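Local structure of chitin oligosaccahride binding protein NagB1 (Paenibacillus sp. FPU-7, 7EHP) at residues V119-F129 and I258-F267; W140-K151 and R206-Y215. The protein binds chitin oligosaccharides such as N,N'-diacetylchitobiose outside the cell, probably handing them to an ABC transporter for uptake. One frame throughout, in Å; residues are numbered along the deposited sequence.

Contact 1: residues V119-F129 and I258-F267; sequences VEGVFYNKQIF and IAEDIGFFSF
In the mixed sheet of this solute-binding fold, V122-N125 run antiparallel to I262-F265, V122-F265 and Y124-G263 being hydrogen-bonded pairs and F123-F264 and N125-I262 non-hydrogen-bonded ones. V122 N gives to F265 O at 3.0 Å and G263 N to Y124 O at 2.8 Å, each answered by a return bond. On the face carrying F123, the edge of the F264 ring meets the F123 ring in a T-shaped pair, planes 85° apart and centroids separated by 5.2 Å; M341 of helix 336-344 touches both side chains. V122, Y124 and F265 occupy the other face. There V122 sets CB over the F265 ring in a CH-pi contact, 3.9 Å from the centroid, while its CG2 branch touches F267. The Y124 side chain leaves with CG wedged between backbone N and carbonyl carbon (chi1 75°), which lays its ring beside G263, where a CB would clash with Y124 CE1. K126 NZ, in a salt bridge with E340, also donates to Y124 OH at 2.9 Å. A leucine in place of Y124 has no OH for K126 NZ, which would probably be left to E340 alone, with F265 likely to lose the ring packed against it. N125 N-caps the following helix, its OD1 accepting from I128 N at 3.0 Å, and beside it K126 N donates to D261 O at 2.6 Å, nearly in line with the carbonyl.

Contact 2: residues W140-K151 and R206-Y215; sequences WEDLMDVAAKAK and RYDTLLKKGY
Y215 fills the tight part of this contact between two nearly parallel helical segments, 140-151 and 206-213, whose axes come no closer than 12.2 Å and differ by 18° in direction. At this spacing side chains span most of the gap. A147 CB sits over one face of the Y215 ring, 3.5 Å from its centroid in a CH-pi contact, and K213 CB covers the opposite face. M144, its chain bent at chi2 and chi3, comes to the ring edge: SD makes a Met-aromatic contact, and CE lies 3.4 Å from Y215 CE2. M144 CE is also just 3.4 Å from K213 CD, closer than carbons usually pack. G214 follows helix 198-213 in a Schellman motif; its positive phi turns the chain back, Y215 N bonding to L210 O. Toward the other end W140, with CG anti to the backbone N (chi1 -177°), reaches across the gap; its CH2 corner rests 4.0 Å from L210 CD2. R206 NH1 lies close over the W140 ring, with R206 CZ 4.7 Å from the centroid of the five-membered ring and the guanidinium plane steeply inclined to the indole, while NE is engaged by D202.

The partly exposed side is looser. K151 NZ donates to G214 O at 3.1 Å, tilted from the carbonyl plane, and a water at Y215 OH binds M144 O weakly. With a single direct hydrogen bond and no salt bridge between the segments, their pairing probably rests mainly on the packing around Y215 and the W140-R206 cation-pi contact.

How the contacts relate
Contacts 1 and 2 have centres about 16 Å apart and lie on the same side of the chain's centre. Helix 126-132, which starts in contact 1, is followed in the chain by helix 140-152, the first partner of contact 2, and the two contacts share an apolar seam. In it F267 CZ lies 3.6 Å from L143 CD2 and 4.1 Å from W140 CZ3, while F129 CZ lies 3.8 Å from V146 CG1. Strand 119-125 of contact 1 carries E120, a pocket residue whose side chain is about 4 Å from a bound NAG. Through F129 and F267, the last residues of the two contact 1 segments, helix 140-152 thus packs against the contact that holds E120.

Contact 1: residues V119-F129 and I258-F267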
loop_
_atom_site.group_PDB
_atom_site.type_symbol
_atom_site.label_atom_id
_atom_site.label_comp_id
_atom_site.label_asym_id
_atom_site.label_seq_id
_atom_site.Cartn_x
_atom_site.Cartn_y
_atom_site.Cartn_z
ATOM N N VAL A 119 2.432 -5.860 -3.516
ATOM C CA VAL A 119 2.680 -6.758 -2.389
ATOM C C VAL A 119 3.452 -5.978 -1.335
ATOM O O VAL A 119 4.147 -5.007 -1.642
ATOM C CB VAL A 119 3.464 -8.055 -2.756
ATOM C CG1 VAL A 119 2.601 -9.031 -3.515
ATOM C CG2 VAL A 119 4.734 -7.733 -3.538
ATOM N N GLU A 120 3.328 -6.405 -0.083
ATOM C CA GLU A 120 4.147 -5.894 1.006
ATOM C C GLU A 120 4.958 -7.040 1.577
ATOM O O GLU A 120 4.420 -8.121 1.811
ATOM C CB GLU A 120 3.295 -5.273 2.106
ATOM C CG GLU A 120 2.674 -3.962 1.735
ATOM C CD GLU A 120 1.880 -3.350 2.872
ATOM O OE1 GLU A 120 2.118 -3.729 4.050
ATOM O OE2 GLU A 120 1.011 -2.499 2.571
ATOM N N GLY A 121 6.242 -6.809 1.790
ATOM C CA GLY A 121 7.085 -7.817 2.400
ATOM C C GLY A 121 8.407 -7.192 2.767
ATOM O O GLY A 121 8.480 -5.977 2.970
ATOM N N VAL A 122 9.461 -7.995 2.811
ATOM C CA VAL A 122 10.741 -7.575 3.353
ATOM C C VAL A 122 11.699 -7.364 2.196
ATOM O O VAL A 122 12.063 -8.319 1.498
ATOM C CB VAL A 122 11.289 -8.601 4.353
ATOM C CG1 VAL A 122 12.563 -8.086 5.004
ATOM C CG2 VAL A 122 10.216 -8.930 5.394
ATOM N N PHE A 123 12.091 -6.108 1.982
ATOM C CA PHE A 123 13.268 -5.815 1.185
ATOM C C PHE A 123 14.516 -6.164 1.981
ATOM O O PHE A 123 14.571 -5.959 3.199
ATOM C CB PHE A 123 13.295 -4.336 0.789
ATOM C CG PHE A 123 12.206 -3.944 -0.200
ATOM C CD1 PHE A 123 10.906 -3.733 0.235
ATOM C CD2 PHE A 123 12.492 -3.778 -1.548
ATOM C CE1 PHE A 123 9.903 -3.380 -0.642
ATOM C CE2 PHE A 123 11.484 -3.414 -2.442
ATOM C CZ PHE A 123 10.193 -3.210 -1.971
ATOM N N TYR A 124 15.547 -6.670 1.307
ATOM C CA TYR A 124 16.765 -6.939 2.058
ATOM C C TYR A 124 17.995 -6.653 1.209
ATOM O O TYR A 124 17.934 -6.565 -0.021
ATOM C CB TYR A 124 16.777 -8.377 2.605
ATOM C CG TYR A 124 17.061 -9.457 1.582
ATOM C CD1 TYR A 124 16.115 -9.790 0.591
ATOM C CD2 TYR A 124 18.259 -10.170 1.625
ATOM C CE1 TYR A 124 16.380 -10.784 -0.334
ATOM C CE2 TYR A 124 18.531 -11.167 0.709
ATOM C CZ TYR A 124 17.596 -11.470 -0.263
ATOM O OH TYR A 124 17.887 -12.470 -1.156
ATOM N N ASN A 125 19.118 -6.480 1.897
ATOM C CA ASN A 125 20.392 -6.190 1.260
ATOM C C ASN A 125 21.186 -7.495 1.172
ATOM O O ASN A 125 21.658 -8.017 2.189
ATOM C CB ASN A 125 21.137 -5.110 2.044
ATOM C CG ASN A 125 22.459 -4.730 1.412
ATOM O OD1 ASN A 125 23.111 -5.556 0.778
ATOM N ND2 ASN A 125 22.861 -3.462 1.578
ATOM N N LYS A 126 21.339 -8.004 -0.055
ATOM C CA LYS A 126 22.046 -9.264 -0.280
ATOM C C LYS A 126 23.499 -9.187 0.166
ATOM O O LYS A 126 24.074 -10.200 0.588
ATOM C CB LYS A 126 21.973 -9.638 -1.766
ATOM C CG LYS A 126 20.618 -10.154 -2.270
ATOM C CD LYS A 126 20.553 -10.022 -3.799
ATOM C CE LYS A 126 19.714 -11.105 -4.441
ATOM N NZ LYS A 126 18.407 -11.258 -3.777
ATOM N N GLN A 127 24.119 -8.004 0.084
ATOM C CA GLN A 127 25.517 -7.889 0.495
ATOM C C GLN A 127 25.668 -7.832 2.016
ATOM O O GLN A 127 26.667 -8.342 2.551
ATOM C CB GLN A 127 26.165 -6.667 -0.166
ATOM C CG GLN A 127 27.480 -6.204 0.472
ATOM C CD GLN A 127 28.637 -7.194 0.303
ATOM O OE1 GLN A 127 28.755 -7.880 -0.720
ATOM N NE2 GLN A 127 29.495 -7.273 1.320
ATOM N N ILE A 128 24.702 -7.246 2.732
ATOM C CA ILE A 128 24.756 -7.304 4.191
ATOM C C ILE A 128 24.520 -8.732 4.670
ATOM O O ILE A 128 25.200 -9.211 5.589
ATOM C CB ILE A 128 23.762 -6.314 4.824
ATOM C CG1 ILE A 128 24.201 -4.870 4.579
ATOM C CG2 ILE A 128 23.699 -6.504 6.334
ATOM C CD1 ILE A 128 23.162 -3.848 5.028
ATOM N N PHE A 129 23.571 -9.446 4.050
ATOM C CA PHE A 129 23.347 -10.841 4.432
ATOM C C PHE A 129 24.593 -11.686 4.196
ATOM O O PHE A 129 24.953 -12.519 5.039
ATOM C CB PHE A 129 22.160 -11.430 3.674
ATOM C CG PHE A 129 20.826 -11.131 4.297
ATOM C CD1 PHE A 129 20.567 -9.889 4.869
ATOM C CD2 PHE A 129 19.815 -12.083 4.284
ATOM C CE1 PHE A 129 19.332 -9.616 5.431
ATOM C CE2 PHE A 129 18.582 -11.820 4.846
ATOM C CZ PHE A 129 18.337 -10.586 5.423
ATOM N N ILE A 258 23.475 0.340 -3.095
ATOM C CA ILE A 258 23.327 -1.107 -3.035
ATOM C C ILE A 258 22.289 -1.598 -4.043
ATOM O O ILE A 258 21.516 -2.517 -3.749
ATOM C CB ILE A 258 22.944 -1.502 -1.598
ATOM C CG1 ILE A 258 21.623 -0.818 -1.218
ATOM C CG2 ILE A 258 24.048 -1.106 -0.609
ATOM C CD1 ILE A 258 20.871 -1.483 -0.097
ATOM N N ALA A 259 22.289 -1.024 -5.249
ATOM C CA ALA A 259 21.171 -1.221 -6.174
ATOM C C ALA A 259 21.001 -2.687 -6.590
ATOM O O ALA A 259 19.898 -3.242 -6.505
ATOM C CB ALA A 259 21.359 -0.326 -7.399
ATOM N N GLU A 260 22.069 -3.331 -7.061
ATOM C CA GLU A 260 21.901 -4.686 -7.582
ATOM C C GLU A 260 21.786 -5.735 -6.483
ATOM O O GLU A 260 21.185 -6.795 -6.698
ATOM C CB GLU A 260 23.055 -5.050 -8.522
ATOM C CG GLU A 260 22.778 -6.226 -9.471
ATOM C CD GLU A 260 21.541 -6.053 -10.367
ATOM O OE1 GLU A 260 21.138 -7.061 -10.998
ATOM O OE2 GLU A 260 20.991 -4.927 -10.470
ATOM N N ASP A 261 22.350 -5.491 -5.308
ATOM C CA ASP A 261 22.214 -6.473 -4.245
ATOM C C ASP A 261 21.000 -6.204 -3.352
ATOM O O ASP A 261 20.991 -6.607 -2.177
ATOM C CB ASP A 261 23.526 -6.573 -3.456
ATOM C CG ASP A 261 24.103 -5.224 -3.095
ATOM O OD1 ASP A 261 23.326 -4.345 -2.689
ATOM O OD2 ASP A 261 25.330 -5.029 -3.260
ATOM N N ILE A 262 19.950 -5.558 -3.897
ATOM C CA ILE A 262 18.673 -5.408 -3.197
ATOM C C ILE A 262 17.763 -6.564 -3.585
ATOM O O ILE A 262 17.563 -6.833 -4.777
ATOM C CB ILE A 262 18.006 -4.061 -3.523
ATOM C CG1 ILE A 262 18.646 -2.932 -2.727
ATOM C CG2 ILE A 262 16.519 -4.118 -3.153
ATOM C CD1 ILE A 262 18.189 -1.544 -3.140
ATOM N N GLY A 263 17.201 -7.243 -2.584
ATOM C CA GLY A 263 16.259 -8.322 -2.822
ATOM C C GLY A 263 14.960 -8.183 -2.046
ATOM O O GLY A 263 14.706 -7.157 -1.412
ATOM N N PHE A 264 14.139 -9.223 -2.061
ATOM C CA PHE A 264 12.810 -9.151 -1.465
ATOM C C PHE A 264 12.387 -10.567 -1.116
ATOM O O PHE A 264 12.566 -11.475 -1.931
ATOM C CB PHE A 264 11.813 -8.508 -2.442
ATOM C CG PHE A 264 10.391 -8.437 -1.936
ATOM C CD1 PHE A 264 9.538 -9.525 -2.044
ATOM C CD2 PHE A 264 9.897 -7.262 -1.390
ATOM C CE1 PHE A 264 8.234 -9.451 -1.579
ATOM C CE2 PHE A 264 8.604 -7.181 -0.914
ATOM C CZ PHE A 264 7.760 -8.272 -1.019
ATOM N N PHE A 265 11.827 -10.763 0.080
ATOM C CA PHE A 265 11.227 -12.049 0.411
ATOM C C PHE A 265 9.950 -11.846 1.217
ATOM O O PHE A 265 9.777 -10.840 1.906
ATOM C CB PHE A 265 12.209 -12.974 1.162
ATOM C CG PHE A 265 12.797 -12.380 2.417
ATOM C CD1 PHE A 265 12.125 -12.461 3.623
ATOM C CD2 PHE A 265 14.034 -11.766 2.390
ATOM C CE1 PHE A 265 12.668 -11.914 4.783
ATOM C CE2 PHE A 265 14.584 -11.218 3.541
ATOM C CZ PHE A 265 13.899 -11.296 4.740
ATOM N N SER A 266 9.052 -12.822 1.118
ATOM C CA SER A 266 7.857 -12.822 1.950
ATOM C C SER A 266 8.245 -12.963 3.420
ATOM O O SER A 266 9.260 -13.578 3.763
ATOM C CB SER A 266 6.923 -13.953 1.527
ATOM O OG SER A 266 5.794 -14.028 2.378
ATOM N N PHE A 267 7.438 -12.362 4.292
ATOM C CA PHE A 267 7.753 -12.338 5.716
ATOM C C PHE A 267 7.835 -13.760 6.260
ATOM O O PHE A 267 7.004 -14.600 5.910
ATOM C CB PHE A 267 6.688 -11.554 6.486
ATOM C CG PHE A 267 7.079 -11.242 7.881
ATOM C CD1 PHE A 267 7.883 -10.147 8.161
ATOM C CD2 PHE A 267 6.686 -12.081 8.922
ATOM C CE1 PHE A 267 8.266 -9.868 9.476
ATOM C CE2 PHE A 267 7.061 -11.824 10.228
ATOM C CZ PHE A 267 7.860 -10.723 10.512
#

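Contact 2: residues W140-K151 and R206-Y215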
loop_
_atom_site.group_PDB
_atom_site.type_symbol
_atom_site.label_atom_id
_atom_site.label_comp_id
_atom_site.label_asym_id
_atom_site.label_seq_id
_atom_site.Cartn_x
_atom_site.Cartn_y
_atom_site.Cartn_z
ATOM N N TRP A 140 10.231 -17.669 11.952
ATOM C CA TRP A 140 10.495 -16.654 12.975
ATOM C C TRP A 140 11.879 -16.814 13.589
ATOM O O TRP A 140 12.628 -15.835 13.726
ATOM C CB TRP A 140 9.420 -16.702 14.067
ATOM C CG TRP A 140 9.594 -15.635 15.119
ATOM C CD1 TRP A 140 10.191 -15.774 16.348
ATOM C CD2 TRP A 140 9.182 -14.269 15.028
ATOM N NE1 TRP A 140 10.172 -14.581 17.019
ATOM C CE2 TRP A 140 9.552 -13.641 16.234
ATOM C CE3 TRP A 140 8.529 -13.515 14.045
ATOM C CZ2 TRP A 140 9.288 -12.298 16.487
ATOM C CZ3 TRP A 140 8.268 -12.180 14.294
ATOM C CH2 TRP A 140 8.642 -11.586 15.512
ATOM N N GLU A 141 12.246 -18.043 13.965
ATOM C CA GLU A 141 13.513 -18.210 14.665
ATOM C C GLU A 141 14.698 -17.891 13.760
ATOM O O GLU A 141 15.741 -17.439 14.251
ATOM C CB GLU A 141 13.618 -19.627 15.242
ATOM C CG GLU A 141 12.708 -19.856 16.447
ATOM C CD GLU A 141 12.913 -18.834 17.572
ATOM O OE1 GLU A 141 14.084 -18.575 17.939
ATOM O OE2 GLU A 141 11.901 -18.286 18.088
ATOM N N ASP A 142 14.557 -18.096 12.445
ATOM C CA ASP A 142 15.577 -17.614 11.516
ATOM C C ASP A 142 15.660 -16.092 11.560
ATOM O O ASP A 142 16.752 -15.517 11.609
ATOM C CB ASP A 142 15.276 -18.061 10.077
ATOM C CG ASP A 142 15.021 -19.561 9.941
ATOM O OD1 ASP A 142 15.859 -20.350 10.415
ATOM O OD2 ASP A 142 13.999 -19.940 9.308
ATOM N N LEU A 143 14.501 -15.426 11.528
ATOM C CA LEU A 143 14.478 -13.962 11.527
ATOM C C LEU A 143 15.197 -13.395 12.743
ATOM O O LEU A 143 15.975 -12.437 12.626
ATOM C CB LEU A 143 13.031 -13.468 11.484
ATOM C CG LEU A 143 12.764 -11.964 11.355
ATOM C CD1 LEU A 143 13.604 -11.333 10.250
ATOM C CD2 LEU A 143 11.273 -11.718 11.110
ATOM N N MET A 144 14.949 -13.983 13.918
ATOM C CA MET A 144 15.584 -13.527 15.148
ATOM C C MET A 144 17.104 -13.611 15.042
ATOM O O MET A 144 17.820 -12.696 15.458
ATOM C CB MET A 144 15.078 -14.382 16.308
ATOM C CG MET A 144 13.599 -14.200 16.673
ATOM S SD MET A 144 12.977 -12.508 16.688
ATOM C CE MET A 144 13.635 -12.028 18.236
ATOM N N ASP A 145 17.610 -14.705 14.472
ATOM C CA ASP A 145 19.050 -14.867 14.270
ATOM C C ASP A 145 19.602 -13.801 13.320
ATOM O O ASP A 145 20.630 -13.169 13.600
ATOM C CB ASP A 145 19.309 -16.280 13.733
ATOM C CG ASP A 145 20.765 -16.562 13.495
ATOM O OD1 ASP A 145 21.556 -16.507 14.465
ATOM O OD2 ASP A 145 21.117 -16.830 12.320
ATOM N N VAL A 146 18.921 -13.585 12.189
ATOM C CA VAL A 146 19.346 -12.576 11.220
ATOM C C VAL A 146 19.385 -11.204 11.877
ATOM O O VAL A 146 20.374 -10.470 11.769
ATOM C CB VAL A 146 18.406 -12.587 10.001
ATOM C CG1 VAL A 146 18.600 -11.334 9.138
ATOM C CG2 VAL A 146 18.622 -13.848 9.192
ATOM N N ALA A 147 18.312 -10.856 12.597
ATOM C CA ALA A 147 18.209 -9.546 13.228
ATOM C C ALA A 147 19.271 -9.356 14.304
ATOM O O ALA A 147 19.884 -8.279 14.403
ATOM C CB ALA A 147 16.807 -9.375 13.817
ATOM N N ALA A 148 19.497 -10.391 15.127
ATOM C CA ALA A 148 20.524 -10.324 16.170
ATOM C C ALA A 148 21.922 -10.144 15.580
ATOM O O ALA A 148 22.717 -9.344 16.088
ATOM C CB ALA A 148 20.475 -11.583 17.033
ATOM N N LYS A 149 22.240 -10.879 14.510
ATOM C CA LYS A 149 23.538 -10.719 13.853
ATOM C C LYS A 149 23.651 -9.364 13.169
ATOM O O LYS A 149 24.703 -8.716 13.237
ATOM C CB LYS A 149 23.760 -11.845 12.841
ATOM C CG LYS A 149 23.807 -13.235 13.476
ATOM C CD LYS A 149 24.345 -14.292 12.536
ATOM C CE LYS A 149 24.567 -15.600 13.294
ATOM N NZ LYS A 149 24.346 -16.784 12.423
ATOM N N ALA A 150 22.583 -8.922 12.499
ATOM C CA ALA A 150 22.615 -7.607 11.868
ATOM C C ALA A 150 22.926 -6.535 12.898
ATOM O O ALA A 150 23.804 -5.687 12.689
ATOM C CB ALA A 150 21.280 -7.317 11.169
ATOM N N LYS A 151 22.210 -6.565 14.026
ATOM C CA LYS A 151 22.411 -5.561 15.065
ATOM C C LYS A 151 23.803 -5.668 15.670
ATOM O O LYS A 151 24.448 -4.650 15.953
ATOM C CB LYS A 151 21.346 -5.719 16.144
ATOM C CG LYS A 151 21.053 -4.460 16.930
ATOM C CD LYS A 151 19.842 -4.694 17.827
ATOM C CE LYS A 151 19.599 -3.520 18.736
ATOM N NZ LYS A 151 19.430 -2.265 17.935
ATOM N N ARG A 206 4.404 -10.213 18.989
ATOM C CA ARG A 206 5.596 -10.458 18.184
ATOM C C ARG A 206 6.166 -9.155 17.665
ATOM O O ARG A 206 7.383 -8.982 17.600
ATOM C CB ARG A 206 5.264 -11.383 17.014
ATOM C CG ARG A 206 5.175 -12.840 17.423
ATOM C CD ARG A 206 4.640 -13.689 16.290
ATOM N NE ARG A 206 4.351 -15.047 16.741
ATOM C CZ ARG A 206 5.278 -15.976 16.940
ATOM N NH1 ARG A 206 6.565 -15.692 16.729
ATOM N NH2 ARG A 206 4.920 -17.187 17.354
ATOM N N TYR A 207 5.285 -8.264 17.229
ATOM C CA TYR A 207 5.688 -6.934 16.810
ATOM C C TYR A 207 6.366 -6.199 17.958
ATOM O O TYR A 207 7.429 -5.587 17.780
ATOM C CB TYR A 207 4.440 -6.195 16.329
ATOM C CG TYR A 207 4.640 -4.822 15.716
ATOM C CD1 TYR A 207 4.866 -3.691 16.511
ATOM C CD2 TYR A 207 4.525 -4.643 14.338
ATOM C CE1 TYR A 207 5.009 -2.418 15.929
ATOM C CE2 TYR A 207 4.659 -3.389 13.754
ATOM C CZ TYR A 207 4.896 -2.286 14.538
ATOM O OH TYR A 207 5.016 -1.049 13.908
ATOM N N ASP A 208 5.747 -6.241 19.146
ATOM C CA ASP A 208 6.319 -5.609 20.333
ATOM C C ASP A 208 7.687 -6.197 20.676
ATOM O O ASP A 208 8.582 -5.480 21.138
ATOM C CB ASP A 208 5.356 -5.763 21.516
ATOM C CG ASP A 208 5.567 -4.705 22.602
ATOM O OD1 ASP A 208 6.089 -3.606 22.313
ATOM O OD2 ASP A 208 5.195 -4.979 23.757
ATOM N N THR A 209 7.871 -7.507 20.455
ATOM C CA THR A 209 9.186 -8.111 20.671
ATOM C C THR A 209 10.226 -7.454 19.771
ATOM O O THR A 209 11.345 -7.167 20.200
ATOM C CB THR A 209 9.115 -9.634 20.432
ATOM O OG1 THR A 209 8.449 -10.285 21.528
ATOM C CG2 THR A 209 10.506 -10.243 20.275
ATOM N N LEU A 210 9.863 -7.185 18.518
ATOM C CA LEU A 210 10.771 -6.474 17.622
ATOM C C LEU A 210 11.099 -5.094 18.170
ATOM O O LEU A 210 12.242 -4.625 18.067
ATOM C CB LEU A 210 10.136 -6.362 16.230
ATOM C CG LEU A 210 9.922 -7.664 15.463
ATOM C CD1 LEU A 210 9.424 -7.335 14.050
ATOM C CD2 LEU A 210 11.185 -8.495 15.391
ATOM N N LEU A 211 10.105 -4.431 18.762
ATOM C CA LEU A 211 10.348 -3.147 19.406
ATOM C C LEU A 211 11.277 -3.314 20.604
ATOM O O LEU A 211 12.269 -2.583 20.739
ATOM C CB LEU A 211 9.009 -2.521 19.817
ATOM C CG LEU A 211 8.065 -2.035 18.689
ATOM C CD1 LEU A 211 6.680 -1.621 19.237
ATOM C CD2 LEU A 211 8.688 -0.863 17.915
ATOM N N LYS A 212 10.968 -4.284 21.481
ATOM C CA LYS A 212 11.706 -4.488 22.732
ATOM C C LYS A 212 13.163 -4.866 22.497
ATOM O O LYS A 212 14.003 -4.673 23.381
ATOM C CB LYS A 212 11.041 -5.593 23.567
ATOM C CG LYS A 212 9.694 -5.192 24.136
ATOM C CD LYS A 212 9.173 -6.233 25.110
ATOM C CE LYS A 212 7.676 -6.058 25.328
ATOM N NZ LYS A 212 7.069 -7.221 26.026
ATOM N N LYS A 213 13.471 -5.456 21.348
ATOM C CA LYS A 213 14.833 -5.861 21.036
ATOM C C LYS A 213 15.567 -4.837 20.185
ATOM O O LYS A 213 16.769 -5.006 19.939
ATOM C CB LYS A 213 14.824 -7.215 20.316
ATOM C CG LYS A 213 14.667 -8.381 21.269
ATOM C CD LYS A 213 14.444 -9.671 20.519
ATOM C CE LYS A 213 14.171 -10.827 21.472
ATOM N NZ LYS A 213 15.248 -10.955 22.502
ATOM N N GLY A 214 14.882 -3.782 19.737
ATOM C CA GLY A 214 15.517 -2.838 18.843
ATOM C C GLY A 214 15.731 -3.367 17.445
ATOM O O GLY A 214 16.635 -2.904 16.750
ATOM N N TYR A 215 14.938 -4.350 17.024
ATOM C CA TYR A 215 15.034 -4.867 15.664
ATOM C C TYR A 215 14.268 -3.984 14.682
ATOM O O TYR A 215 14.692 -3.802 13.538
ATOM C CB TYR A 215 14.512 -6.299 15.614
ATOM C CG TYR A 215 15.370 -7.287 16.379
ATOM C CD1 TYR A 215 16.608 -6.917 16.871
ATOM C CD2 TYR A 215 14.945 -8.596 16.578
ATOM C CE1 TYR A 215 17.403 -7.810 17.554
ATOM C CE2 TYR A 215 15.739 -9.500 17.256
ATOM C CZ TYR A 215 16.971 -9.096 17.740
ATOM O OH TYR A 215 17.767 -9.986 18.419
HETATM O O HOH W 1 17.255 -12.629 18.723
#